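Thiamin pyrophosphokinase (Saccharomyces cerevisiae, PDB 1IG0) catalyses the transfer of a pyrophosphate group from ATP to thiamine, giving thiamine diphosphate and AMP, and is the only yeast enzyme able to make that cofactor. Local coordinates at residues B[65-70]-B[89-94]; B[41-46]-B[57-62]; B[96-101]-B[114-119]. All coordinates share one frame; numbering follows the deposited sequence.

Contact 1: residues B[65-70]-B[89-94]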
loop_
_atom_site.group_PDB
_atom_site.type_symbol
_atom_site.label_atom_id
_atom_site.label_comp_id
_atom_site.label_asym_id
_atom_site.label_seq_id
_atom_site.Cartn_x
_atom_site.Cartn_y
_atom_site.Cartn_z
ATOM N N LYS B 65 -22.561 11.492 0.495
ATOM C CA LYS B 65 -21.390 11.443 -0.375
ATOM C C LYS B 65 -20.483 12.603 -0.001
ATOM O O LYS B 65 -20.899 13.763 -0.021
ATOM C CB LYS B 65 -21.777 11.556 -1.853
ATOM C CG LYS B 65 -22.530 10.360 -2.408
ATOM C CD LYS B 65 -24.009 10.429 -2.076
ATOM C CE LYS B 65 -24.757 9.243 -2.661
ATOM N NZ LYS B 65 -26.223 9.386 -2.466
ATOM N N VAL B 66 -19.240 12.287 0.341
ATOM C CA VAL B 66 -18.284 13.309 0.742
ATOM C C VAL B 66 -17.024 13.286 -0.113
ATOM O O VAL B 66 -16.487 12.222 -0.419
ATOM C CB VAL B 66 -17.879 13.130 2.226
ATOM C CG1 VAL B 66 -16.813 14.145 2.611
ATOM C CG2 VAL B 66 -19.103 13.282 3.122
ATOM N N CYS B 67 -16.566 14.473 -0.497
ATOM C CA CYS B 67 -15.356 14.620 -1.293
ATOM C C CYS B 67 -14.272 15.256 -0.436
ATOM O O CYS B 67 -14.492 16.298 0.184
ATOM C CB CYS B 67 -15.612 15.505 -2.516
ATOM S SG CYS B 67 -16.435 14.681 -3.889
ATOM N N ALA B 68 -13.106 14.622 -0.395
ATOM C CA ALA B 68 -11.990 15.145 0.379
ATOM C C ALA B 68 -11.160 16.104 -0.470
ATOM O O ALA B 68 -10.359 15.681 -1.306
ATOM C CB ALA B 68 -11.116 14.002 0.885
ATOM N N ASP B 69 -11.374 17.398 -0.251
ATOM C CA ASP B 69 -10.657 18.454 -0.959
ATOM C C ASP B 69 -10.523 18.212 -2.462
ATOM O O ASP B 69 -11.494 18.341 -3.204
ATOM C CB ASP B 69 -9.269 18.639 -0.336
ATOM C CG ASP B 69 -8.591 19.918 -0.788
ATOM O OD1 ASP B 69 -9.241 20.722 -1.489
ATOM O OD2 ASP B 69 -7.410 20.121 -0.440
ATOM N N GLY B 70 -9.317 17.865 -2.902
ATOM C CA GLY B 70 -9.071 17.626 -4.315
ATOM C C GLY B 70 -9.963 16.581 -4.965
ATOM O O GLY B 70 -10.093 16.544 -6.191
ATOM N N TYR B 89 -24.927 13.467 -9.899
ATOM C CA TYR B 89 -24.014 12.971 -8.878
ATOM C C TYR B 89 -23.222 14.044 -8.143
ATOM O O TYR B 89 -21.989 14.029 -8.127
ATOM C CB TYR B 89 -23.072 11.934 -9.494
ATOM C CG TYR B 89 -23.818 10.737 -10.034
ATOM C CD1 TYR B 89 -24.173 10.655 -11.379
ATOM C CD2 TYR B 89 -24.233 9.716 -9.183
ATOM C CE1 TYR B 89 -24.927 9.585 -11.862
ATOM C CE2 TYR B 89 -24.985 8.647 -9.650
ATOM C CZ TYR B 89 -25.330 8.586 -10.989
ATOM O OH TYR B 89 -26.086 7.533 -11.449
ATOM N N LEU B 90 -23.946 14.972 -7.527
ATOM C CA LEU B 90 -23.332 16.048 -6.762
ATOM C C LEU B 90 -23.047 15.533 -5.355
ATOM O O LEU B 90 -23.887 14.866 -4.752
ATOM C CB LEU B 90 -24.285 17.244 -6.664
ATOM C CG LEU B 90 -24.691 17.973 -7.947
ATOM C CD1 LEU B 90 -25.801 18.965 -7.637
ATOM C CD2 LEU B 90 -23.488 18.688 -8.539
ATOM N N PRO B 91 -21.856 15.824 -4.816
ATOM C CA PRO B 91 -21.535 15.361 -3.464
ATOM C C PRO B 91 -22.269 16.229 -2.444
ATOM O O PRO B 91 -22.636 17.367 -2.745
ATOM C CB PRO B 91 -20.024 15.544 -3.395
ATOM C CG PRO B 91 -19.819 16.777 -4.213
ATOM C CD PRO B 91 -20.714 16.538 -5.414
ATOM N N ASN B 92 -22.493 15.698 -1.246
ATOM C CA ASN B 92 -23.177 16.468 -0.217
ATOM C C ASN B 92 -22.217 17.474 0.404
ATOM O O ASN B 92 -22.596 18.611 0.680
ATOM C CB ASN B 92 -23.745 15.553 0.872
ATOM C CG ASN B 92 -24.806 14.608 0.346
ATOM O OD1 ASN B 92 -24.510 13.483 -0.051
ATOM N ND2 ASN B 92 -26.053 15.068 0.330
ATOM N N TYR B 93 -20.974 17.051 0.620
ATOM C CA TYR B 93 -19.958 17.925 1.200
ATOM C C TYR B 93 -18.618 17.840 0.478
ATOM O O TYR B 93 -18.294 16.840 -0.164
ATOM C CB TYR B 93 -19.670 17.568 2.662
ATOM C CG TYR B 93 -20.819 17.648 3.634
ATOM C CD1 TYR B 93 -21.583 16.521 3.935
ATOM C CD2 TYR B 93 -21.099 18.835 4.310
ATOM C CE1 TYR B 93 -22.592 16.571 4.893
ATOM C CE2 TYR B 93 -22.107 18.898 5.268
ATOM C CZ TYR B 93 -22.847 17.761 5.558
ATOM O OH TYR B 93 -23.825 17.808 6.523
ATOM N N ILE B 94 -17.846 18.912 0.611
ATOM C CA ILE B 94 -16.492 19.009 0.083
ATOM C C ILE B 94 -15.771 19.668 1.253
ATOM O O ILE B 94 -16.152 20.759 1.683
ATOM C CB ILE B 94 -16.383 19.928 -1.147
ATOM C CG1 ILE B 94 -17.104 19.302 -2.340
ATOM C CG2 ILE B 94 -14.916 20.153 -1.486
ATOM C CD1 ILE B 94 -17.002 20.134 -3.616
#

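Contact 2: residues B[41-46]-B[57-62]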
loop_
_atom_site.group_PDB
_atom_site.type_symbol
_atom_site.label_atom_id
_atom_site.label_comp_id
_atom_site.label_asym_id
_atom_site.label_seq_id
_atom_site.Cartn_x
_atom_site.Cartn_y
_atom_site.Cartn_z
ATOM N N LEU B 41 -20.465 7.349 1.095
ATOM C CA LEU B 41 -19.502 7.015 0.059
ATOM C C LEU B 41 -18.470 8.132 0.140
ATOM O O LEU B 41 -18.778 9.291 -0.137
ATOM C CB LEU B 41 -20.152 7.014 -1.324
ATOM C CG LEU B 41 -19.182 6.831 -2.499
ATOM C CD1 LEU B 41 -18.477 5.481 -2.385
ATOM C CD2 LEU B 41 -19.945 6.933 -3.816
ATOM N N LEU B 42 -17.254 7.784 0.538
ATOM C CA LEU B 42 -16.192 8.769 0.668
ATOM C C LEU B 42 -15.230 8.712 -0.504
ATOM O O LEU B 42 -14.654 7.665 -0.797
ATOM C CB LEU B 42 -15.424 8.536 1.971
ATOM C CG LEU B 42 -14.175 9.383 2.219
ATOM C CD1 LEU B 42 -14.541 10.860 2.238
ATOM C CD2 LEU B 42 -13.542 8.965 3.541
ATOM N N ILE B 43 -15.060 9.848 -1.171
ATOM C CA ILE B 43 -14.156 9.930 -2.310
ATOM C C ILE B 43 -12.913 10.706 -1.907
ATOM O O ILE B 43 -12.995 11.880 -1.548
ATOM C CB ILE B 43 -14.817 10.644 -3.507
ATOM C CG1 ILE B 43 -16.121 9.934 -3.876
ATOM C CG2 ILE B 43 -13.867 10.643 -4.707
ATOM C CD1 ILE B 43 -16.888 10.602 -5.005
ATOM N N LEU B 44 -11.764 10.043 -1.964
ATOM C CA LEU B 44 -10.503 10.674 -1.606
ATOM C C LEU B 44 -9.811 11.231 -2.850
ATOM O O LEU B 44 -10.193 10.909 -3.977
ATOM C CB LEU B 44 -9.612 9.671 -0.871
ATOM C CG LEU B 44 -10.265 9.196 0.435
ATOM C CD1 LEU B 44 -9.464 8.068 1.050
ATOM C CD2 LEU B 44 -10.382 10.372 1.396
ATOM N N ASN B 45 -8.799 12.066 -2.642
ATOM C CA ASN B 45 -8.096 12.699 -3.754
ATOM C C ASN B 45 -7.151 11.818 -4.566
ATOM O O ASN B 45 -5.934 11.835 -4.373
ATOM C CB ASN B 45 -7.350 13.941 -3.256
ATOM C CG ASN B 45 -6.736 14.742 -4.387
ATOM O OD1 ASN B 45 -7.269 14.775 -5.497
ATOM N ND2 ASN B 45 -5.619 15.405 -4.109
ATOM N N GLN B 46 -7.736 11.056 -5.482
ATOM C CA GLN B 46 -6.997 10.179 -6.382
ATOM C C GLN B 46 -7.883 9.991 -7.607
ATOM O O GLN B 46 -9.108 10.025 -7.501
ATOM C CB GLN B 46 -6.710 8.820 -5.728
ATOM C CG GLN B 46 -5.975 7.843 -6.642
ATOM C CD GLN B 46 -5.552 6.564 -5.938
ATOM O OE1 GLN B 46 -5.066 5.628 -6.573
ATOM N NE2 GLN B 46 -5.732 6.520 -4.622
ATOM N N LYS B 57 -24.261 2.409 -9.142
ATOM C CA LYS B 57 -24.887 1.532 -8.160
ATOM C C LYS B 57 -24.439 1.821 -6.732
ATOM O O LYS B 57 -25.265 1.939 -5.826
ATOM C CB LYS B 57 -24.591 0.069 -8.503
ATOM C CG LYS B 57 -25.300 -0.929 -7.605
ATOM C CD LYS B 57 -26.805 -0.715 -7.645
ATOM C CE LYS B 57 -27.537 -1.729 -6.785
ATOM N NZ LYS B 57 -29.009 -1.509 -6.815
ATOM N N ILE B 58 -23.131 1.922 -6.530
ATOM C CA ILE B 58 -22.585 2.198 -5.209
ATOM C C ILE B 58 -23.049 3.566 -4.718
ATOM O O ILE B 58 -23.268 3.770 -3.525
ATOM C CB ILE B 58 -21.043 2.147 -5.233
ATOM C CG1 ILE B 58 -20.586 0.699 -5.428
ATOM C CG2 ILE B 58 -20.477 2.733 -3.949
ATOM C CD1 ILE B 58 -19.097 0.540 -5.598
ATOM N N TRP B 59 -23.199 4.502 -5.647
ATOM C CA TRP B 59 -23.656 5.839 -5.294
ATOM C C TRP B 59 -25.103 5.757 -4.809
ATOM O O TRP B 59 -25.465 6.348 -3.792
ATOM C CB TRP B 59 -23.555 6.767 -6.511
ATOM C CG TRP B 59 -23.950 8.189 -6.231
ATOM C CD1 TRP B 59 -25.216 8.676 -6.076
ATOM C CD2 TRP B 59 -23.067 9.308 -6.071
ATOM N NE1 TRP B 59 -25.177 10.030 -5.829
ATOM C CE2 TRP B 59 -23.870 10.443 -5.818
ATOM C CE3 TRP B 59 -21.673 9.460 -6.109
ATOM C CZ2 TRP B 59 -23.327 11.717 -5.614
ATOM C CZ3 TRP B 59 -21.132 10.730 -5.905
ATOM C CH2 TRP B 59 -21.961 11.840 -5.656
ATOM N N LYS B 60 -25.923 5.008 -5.536
ATOM C CA LYS B 60 -27.327 4.846 -5.182
ATOM C C LYS B 60 -27.491 4.072 -3.874
ATOM O O LYS B 60 -28.452 4.286 -3.134
ATOM C CB LYS B 60 -28.070 4.122 -6.309
ATOM C CG LYS B 60 -29.580 4.064 -6.129
ATOM C CD LYS B 60 -30.260 3.419 -7.331
ATOM C CE LYS B 60 -31.779 3.485 -7.216
ATOM N NZ LYS B 60 -32.278 2.785 -5.999
ATOM N N LEU B 61 -26.548 3.178 -3.591
ATOM C CA LEU B 61 -26.599 2.365 -2.380
ATOM C C LEU B 61 -26.153 3.091 -1.114
ATOM O O LEU B 61 -26.318 2.574 -0.008
ATOM C CB LEU B 61 -25.756 1.101 -2.558
ATOM C CG LEU B 61 -26.333 0.012 -3.462
ATOM C CD1 LEU B 61 -25.320 -1.110 -3.623
ATOM C CD2 LEU B 61 -27.626 -0.513 -2.857
ATOM N N HIS B 62 -25.583 4.279 -1.269
ATOM C CA HIS B 62 -25.134 5.039 -0.111
ATOM C C HIS B 62 -25.870 6.364 0.003
ATOM O O HIS B 62 -26.210 6.988 -1.001
ATOM C CB HIS B 62 -23.622 5.263 -0.176
ATOM C CG HIS B 62 -22.829 3.998 -0.063
ATOM N ND1 HIS B 62 -22.771 3.065 -1.073
ATOM C CD2 HIS B 62 -22.108 3.486 0.963
ATOM C CE1 HIS B 62 -22.049 2.031 -0.677
ATOM N NE2 HIS B 62 -21.636 2.263 0.556
#

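Contact 3: residues B[96-101]-B[114-119]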
loop_
_atom_site.group_PDB
_atom_site.type_symbol
_atom_site.label_atom_id
_atom_site.label_comp_id
_atom_site.label_asym_id
_atom_site.label_seq_id
_atom_site.Cartn_x
_atom_site.Cartn_y
_atom_site.Cartn_z
ATOM N N GLY B 96 -11.793 20.383 3.291
ATOM C CA GLY B 96 -10.341 20.366 3.241
ATOM C C GLY B 96 -9.841 21.799 3.211
ATOM O O GLY B 96 -10.636 22.724 3.387
ATOM N N ASP B 97 -8.543 22.005 2.994
ATOM C CA ASP B 97 -8.013 23.367 2.953
ATOM C C ASP B 97 -8.434 24.056 1.656
ATOM O O ASP B 97 -8.399 25.281 1.551
ATOM C CB ASP B 97 -6.483 23.369 3.115
ATOM C CG ASP B 97 -5.760 22.741 1.945
ATOM O OD1 ASP B 97 -4.859 21.912 2.189
ATOM O OD2 ASP B 97 -6.075 23.084 0.787
ATOM N N LEU B 98 -8.828 23.249 0.673
ATOM C CA LEU B 98 -9.320 23.733 -0.616
ATOM C C LEU B 98 -8.343 24.397 -1.586
ATOM O O LEU B 98 -8.768 24.916 -2.618
ATOM C CB LEU B 98 -10.498 24.686 -0.386
ATOM C CG LEU B 98 -11.562 24.235 0.617
ATOM C CD1 LEU B 98 -12.696 25.249 0.636
ATOM C CD2 LEU B 98 -12.083 22.854 0.246
ATOM N N ASP B 99 -7.050 24.392 -1.282
ATOM C CA ASP B 99 -6.092 25.020 -2.188
ATOM C C ASP B 99 -5.936 24.262 -3.506
ATOM O O ASP B 99 -5.769 24.873 -4.562
ATOM C CB ASP B 99 -4.723 25.172 -1.517
ATOM C CG ASP B 99 -4.717 26.239 -0.440
ATOM O OD1 ASP B 99 -5.293 27.324 -0.675
ATOM O OD2 ASP B 99 -4.128 26.001 0.635
ATOM N N SER B 100 -5.997 22.936 -3.442
ATOM C CA SER B 100 -5.856 22.106 -4.635
ATOM C C SER B 100 -7.131 22.114 -5.471
ATOM O O SER B 100 -7.151 21.610 -6.595
ATOM C CB SER B 100 -5.525 20.665 -4.243
ATOM O OG SER B 100 -6.626 20.052 -3.597
ATOM N N LEU B 101 -8.192 22.688 -4.917
ATOM C CA LEU B 101 -9.474 22.752 -5.605
ATOM C C LEU B 101 -9.427 23.675 -6.821
ATOM O O LEU B 101 -9.084 24.852 -6.712
ATOM C CB LEU B 101 -10.558 23.229 -4.634
ATOM C CG LEU B 101 -12.014 23.150 -5.099
ATOM C CD1 LEU B 101 -12.366 21.713 -5.440
ATOM C CD2 LEU B 101 -12.925 23.672 -4.000
ATOM N N VAL B 114 -23.469 22.734 -3.177
ATOM C CA VAL B 114 -22.776 21.708 -2.406
ATOM C C VAL B 114 -22.235 22.408 -1.165
ATOM O O VAL B 114 -21.718 23.521 -1.256
ATOM C CB VAL B 114 -21.588 21.098 -3.184
ATOM C CG1 VAL B 114 -20.748 20.227 -2.253
ATOM C CG2 VAL B 114 -22.102 20.273 -4.351
ATOM N N THR B 115 -22.363 21.774 -0.006
ATOM C CA THR B 115 -21.864 22.377 1.222
ATOM C C THR B 115 -20.349 22.228 1.255
ATOM O O THR B 115 -19.826 21.140 1.494
ATOM C CB THR B 115 -22.468 21.709 2.472
ATOM O OG1 THR B 115 -23.894 21.854 2.448
ATOM C CG2 THR B 115 -21.919 22.354 3.740
ATOM N N ILE B 116 -19.651 23.330 1.002
ATOM C CA ILE B 116 -18.195 23.330 0.988
ATOM C C ILE B 116 -17.657 23.901 2.293
ATOM O O ILE B 116 -17.992 25.022 2.676
ATOM C CB ILE B 116 -17.665 24.155 -0.202
ATOM C CG1 ILE B 116 -18.252 23.605 -1.507
ATOM C CG2 ILE B 116 -16.145 24.093 -0.242
ATOM C CD1 ILE B 116 -17.878 24.393 -2.743
ATOM N N ILE B 117 -16.822 23.119 2.971
ATOM C CA ILE B 117 -16.247 23.523 4.249
ATOM C C ILE B 117 -14.727 23.597 4.189
ATOM O O ILE B 117 -14.059 22.630 3.822
ATOM C CB ILE B 117 -16.644 22.531 5.367
ATOM C CG1 ILE B 117 -18.169 22.440 5.461
ATOM C CG2 ILE B 117 -16.049 22.977 6.696
ATOM C CD1 ILE B 117 -18.658 21.356 6.393
ATOM N N LYS B 118 -14.189 24.752 4.563
ATOM C CA LYS B 118 -12.749 24.963 4.557
ATOM C C LYS B 118 -12.155 24.733 5.946
ATOM O O LYS B 118 -12.688 25.207 6.950
ATOM C CB LYS B 118 -12.434 26.385 4.073
ATOM C CG LYS B 118 -10.949 26.731 3.990
ATOM C CD LYS B 118 -10.747 28.030 3.215
ATOM C CE LYS B 118 -9.284 28.442 3.146
ATOM N NZ LYS B 118 -8.768 28.895 4.465
ATOM N N GLN B 119 -11.061 23.978 5.985
ATOM C CA GLN B 119 -10.341 23.671 7.221
ATOM C C GLN B 119 -8.860 23.769 6.871
ATOM O O GLN B 119 -8.353 22.988 6.066
ATOM C CB GLN B 119 -10.689 22.261 7.709
ATOM C CG GLN B 119 -12.117 22.123 8.222
ATOM C CD GLN B 119 -12.324 22.804 9.564
ATOM O OE1 GLN B 119 -12.038 22.231 10.617
ATOM N NE2 GLN B 119 -12.810 24.040 9.532
#

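Contact 1: residues B[65-70]-B[89-94]
The Asn-92 side chain swings back beside its own backbone N (chi1 -63°), which brings OD1 to the backbone N of Lys-65. On the facing strand, two residues past Lys-65, Cys-67 sets SG anti to its carbonyl carbon (chi1 -79°), toward CB and CG of Pro-91. The setting is a parallel pair of neighbouring strands, 64-68 and 93-96, joined by a helical connection in the alpha/beta catalytic domain. Asn-92 holds both backbone polar atoms of Lys-65. Its OD1 accepts from Lys-65 N at 2.8 Å, and its own N donates to Lys-65 O at 2.8 Å. Tyr-93 N adds a weak third bond to the strand, also to Lys-65 O. Further along, Cys-67 N donates to Tyr-93 O at 2.9 Å, a nearly straight bond of 165°. Val-66 and Tyr-93 lie on one face of the sheet, where helix 126-139 packs and the Tyr-93 hydroxyl is bonded to His-137. Cys-67 and Ile-94 lie on the other face, with CB of Cys-67 4.1 Å from CG1 of Ile-94. The Lys-65 ammonium turns away to the carbonyls of His-62 and Asp-63. On the Ile-94 face, SG of Cys-67 lies 3.7 Å from CB of Pro-91.

Contact 2: residues B[41-46]-B[57-62]
The indole of Trp-59 meets two side chains of strand 38-43. CD1 of Ile-43 sits at the ring edge, near its plane, 4.3 Å from CZ3 of Trp-59. CD2 of Leu-41 comes in obliquely, 3.8 Å from CE3 of Trp-59. The two indole faces are taken by other parts of the chain. Lys-65 lies over one in a cation-pi contact, and the edge of the Tyr-89 ring meets the opposite face. The second flat group, the imidazole of His-62, is held within its own segment. Its ND1 donates to Ile-58 O at 2.6 Å, in the carbonyl plane and with an N-H...O angle of 152°. That bond ties the ring to the last turn of the helix and limits its rotation. Leu-41 carries most of the contact. Its CG stands opposite the backbone N (chi1 173°), and the two methyls part: CD1 goes to CG2 of Ile-58 at 3.7 Å while CD2 goes to Trp-59. Its CB lies 4.1 Å from CB of His-62. This is the first strand-helix packing of a beta-alpha-beta crossover, 38-43, 52-61 and 64-68. The axes of strand 41-43 and helix 57-61 approach to 9.6 Å, with 126° between their N-to-C directions. No hydrogen bond spans the two segments. The chemistry is apolar, so helix and strand are joined here by buried hydrocarbon contact, while His-62 ND1 donates to the helix end.

Contact 3: residues B[96-101]-B[114-119]
The carbonyl O of Gly-96 is met twice by segment 114-119. Gln-119 N donates to Gly-96 O at 2.9 Å, coming from above the carbonyl plane, 57° out of it. CA of Lys-118 adds a CA-H...O contact to the same Gly-96 O at 3.3 Å. In return Gly-96 N donates to Ile-117 O at 3.2 Å, close to the line of that C=O. The two N-H...O bonds make a parallel bridge between Gly-96 and Lys-118, just where strand 93-96 ends. The backbone angles of Gly-96 would jam any CB against the preceding carbonyl, which calls for glycine. The chain then turns. Asp-97 places CG between its backbone N and carbonyl carbon (chi1 67°), and OD2 accepts from Asp-99 N at 2.6 Å, an Asx turn. The Asp-97 side chain lies about 6 Å from a bound thiamine and touches Gln-122 of that pocket. Its OD2 is also close to the Asp-69 carboxylate. After the turn Leu-98 points back to the strand. Its CD1 fits between Ile-116 and Lys-118, alternate residues of the strand, 3.6 Å from CB of Lys-118 and 3.7 Å from CG2 of Ile-116. The Lys-118 chain crosses Leu-98 at a slant and runs on to Asp-97, with CE 3.6 Å from Asp-97 O. Replacing Leu-98 by a serine would probably open a gap beside Ile-116 and Lys-118 and let the turn shift against the strand. At the strand end, the Gln-119 amide is fixed by bonds to Lys-118 O, Glu-160 O and Ile-165 N. Strand 115-118 is outermost in the large sheet within this chain. Strand 93-96 flanks it, OD1 of Asn-156 accepts from Lys-118 N, and helix 103-111 covers Ile-116 through Tyr-106 and Arg-110.

From the N terminus the contacts come in series, and none nests in or crosses another. Contact 2 is first. It closes the loop from strand 38-43 to the end of helix 52-61. The chain then enters strand 64-68, and contact 1 closes the next loop, across two helices, by pairing that strand with 93-96. Contact 3 follows directly and spans helix 103-111 to reach strand 115-118. The sheet order is 38-43, 64-68, 93-96, 115-118, so chain order and sheet order agree. Backbone bonds join Ile-43 to Val-66 and Ile-94 to Ile-117, linking contact 1 to both others. Contacts 2 and 3 do not touch.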